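Caspase-3 (Porites astreoides, PDB 6WI4) is probably a cysteine protease of the caspase family that cleaves target proteins during apoptosis in a reef-building coral. Local coordinates at residues 191-196 against 214-219. Numbering follows the deposited sequence.
Sequences TRVNAM and QVSSVV
Helix 186-197 and the chain entering strand 217-220 come nearest at Asn-194 and Ser-216, whose CA atoms lie 5.1 Å apart. Asn-194 reaches across with its amide: OD1 accepts the backbone N-H of Ser-216 at 3.0 Å from N, a bent bond (142° at the hydrogen) whose donor sits well above the carbonyl plane. With CG anti to the backbone N (chi1 -175°), the amide extends from the helix toward the incoming chain, CG lying 3.4 Å from O of Ser-216. OG of Ser-216 points back at the helix, 3.2 Å from CA of Asn-194 and almost as near its CB; CG1 of Val-193 is farther from this hydroxyl oxygen, at 4.2 Å. In the caspase fold a mostly parallel sheet is flanked by helices; here the helix meets the approach to the antiparallel edge strand, which pairs with strand 147-151 through Ser-217 and Val-219. Just before Ser-216, CG1 of Val-215 lies against the amide, 3.4 Å from OD1 and 3.9 Å from ND2 of Asn-194. With an alanine here the amide is gone, and the Ser-216 N-H would probably lose this acceptor while a gap opens beside CG1 of Val-215. Farther along, Val-218 touches Leu-187 and Leu-190 of the same helix.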
loop_
_atom_site.group_PDB
_atom_site.type_symbol
_atom_site.label_atom_id
_atom_site.label_comp_id
_atom_site.label_asym_id
_atom_site.label_seq_id
_atom_site.Cartn_x
_atom_site.Cartn_y
_atom_site.Cartn_z
ATOM N N THR A 191 -1.822 -13.362 1.595
ATOM C CA THR A 191 -1.017 -14.579 1.494
ATOM C C THR A 191 -0.927 -15.047 0.046
ATOM O O THR A 191 0.149 -15.433 -0.427
ATOM C CB THR A 191 -1.613 -15.660 2.394
ATOM O OG1 THR A 191 -1.540 -15.224 3.757
ATOM C CG2 THR A 191 -0.833 -16.972 2.268
ATOM N N ARG A 192 -2.043 -14.989 -0.684
ATOM C CA ARG A 192 -2.007 -15.371 -2.091
ATOM C C ARG A 192 -1.204 -14.378 -2.917
ATOM O O ARG A 192 -0.556 -14.764 -3.899
ATOM C CB ARG A 192 -3.432 -15.504 -2.615
ATOM C CG ARG A 192 -4.020 -16.872 -2.254
ATOM C CD ARG A 192 -5.493 -16.834 -1.978
ATOM N NE ARG A 192 -5.938 -18.144 -1.499
ATOM C CZ ARG A 192 -5.849 -18.540 -0.232
ATOM N NH1 ARG A 192 -5.337 -17.726 0.688
ATOM N NH2 ARG A 192 -6.274 -19.747 0.122
ATOM N N VAL A 193 -1.228 -13.098 -2.538
ATOM C CA VAL A 193 -0.395 -12.118 -3.226
ATOM C C VAL A 193 1.076 -12.473 -3.062
ATOM O O VAL A 193 1.855 -12.452 -4.023
ATOM C CB VAL A 193 -0.692 -10.703 -2.704
ATOM C CG1 VAL A 193 0.356 -9.700 -3.225
ATOM C CG2 VAL A 193 -2.084 -10.270 -3.141
ATOM N N ASN A 194 1.475 -12.815 -1.840
ATOM C CA ASN A 194 2.862 -13.203 -1.614
ATOM C C ASN A 194 3.232 -14.464 -2.384
ATOM O O ASN A 194 4.345 -14.567 -2.918
ATOM C CB ASN A 194 3.118 -13.404 -0.129
ATOM C CG ASN A 194 4.578 -13.692 0.162
ATOM O OD1 ASN A 194 5.472 -13.330 -0.614
ATOM N ND2 ASN A 194 4.824 -14.375 1.267
ATOM N N ALA A 195 2.326 -15.448 -2.440
ATOM C CA ALA A 195 2.600 -16.649 -3.229
ATOM C C ALA A 195 2.902 -16.290 -4.675
ATOM O O ALA A 195 3.801 -16.872 -5.294
ATOM C CB ALA A 195 1.418 -17.612 -3.155
ATOM N N MET A 196 2.175 -15.314 -5.216
ATOM C CA MET A 196 2.377 -14.885 -6.597
ATOM C C MET A 196 3.663 -14.075 -6.749
ATOM O O MET A 196 4.459 -14.329 -7.661
ATOM C CB MET A 196 1.154 -14.083 -7.047
ATOM C CG MET A 196 1.123 -13.699 -8.506
ATOM S SD MET A 196 -0.503 -13.009 -8.914
ATOM C CE MET A 196 -1.596 -14.314 -8.381
ATOM N N GLN A 214 11.583 -11.735 -5.086
ATOM C CA GLN A 214 10.871 -10.874 -4.150
ATOM C C GLN A 214 9.871 -11.689 -3.343
ATOM O O GLN A 214 9.337 -12.695 -3.812
ATOM C CB GLN A 214 10.157 -9.741 -4.893
ATOM C CG GLN A 214 9.611 -8.637 -4.005
ATOM C CD GLN A 214 9.197 -7.436 -4.823
ATOM O OE1 GLN A 214 9.908 -7.035 -5.749
ATOM N NE2 GLN A 214 8.040 -6.858 -4.500
ATOM N N VAL A 215 9.631 -11.224 -2.114
ATOM C CA VAL A 215 8.664 -11.780 -1.175
ATOM C C VAL A 215 7.948 -10.584 -0.577
ATOM O O VAL A 215 8.611 -9.633 -0.160
ATOM C CB VAL A 215 9.375 -12.587 -0.067
ATOM C CG1 VAL A 215 8.442 -12.949 1.050
ATOM C CG2 VAL A 215 10.032 -13.834 -0.651
ATOM N N SER A 216 6.614 -10.598 -0.568
ATOM C CA SER A 216 5.894 -9.495 0.064
ATOM C C SER A 216 5.585 -9.863 1.510
ATOM O O SER A 216 5.686 -11.024 1.916
ATOM C CB SER A 216 4.613 -9.145 -0.700
ATOM O OG SER A 216 3.752 -10.262 -0.857
ATOM N N SER A 217 5.255 -8.853 2.312
ATOM C CA SER A 217 5.067 -9.092 3.736
ATOM C C SER A 217 3.888 -8.283 4.246
ATOM O O SER A 217 3.642 -7.167 3.783
ATOM C CB SER A 217 6.337 -8.752 4.530
ATOM O OG SER A 217 6.720 -7.399 4.369
ATOM N N VAL A 218 3.148 -8.847 5.193
ATOM C CA VAL A 218 2.028 -8.144 5.798
ATOM C C VAL A 218 2.284 -8.035 7.290
ATOM O O VAL A 218 2.697 -9.012 7.926
ATOM C CB VAL A 218 0.678 -8.828 5.493
ATOM C CG1 VAL A 218 0.647 -10.296 5.892
ATOM C CG2 VAL A 218 -0.453 -8.076 6.175
ATOM N N VAL A 219 2.077 -6.839 7.839
ATOM C CA VAL A 219 2.153 -6.600 9.277
ATOM C C VAL A 219 0.726 -6.364 9.744
ATOM O O VAL A 219 0.099 -5.371 9.354
ATOM C CB VAL A 219 3.041 -5.394 9.620
ATOM C CG1 VAL A 219 3.087 -5.200 11.134
ATOM C CG2 VAL A 219 4.466 -5.562 9.054
#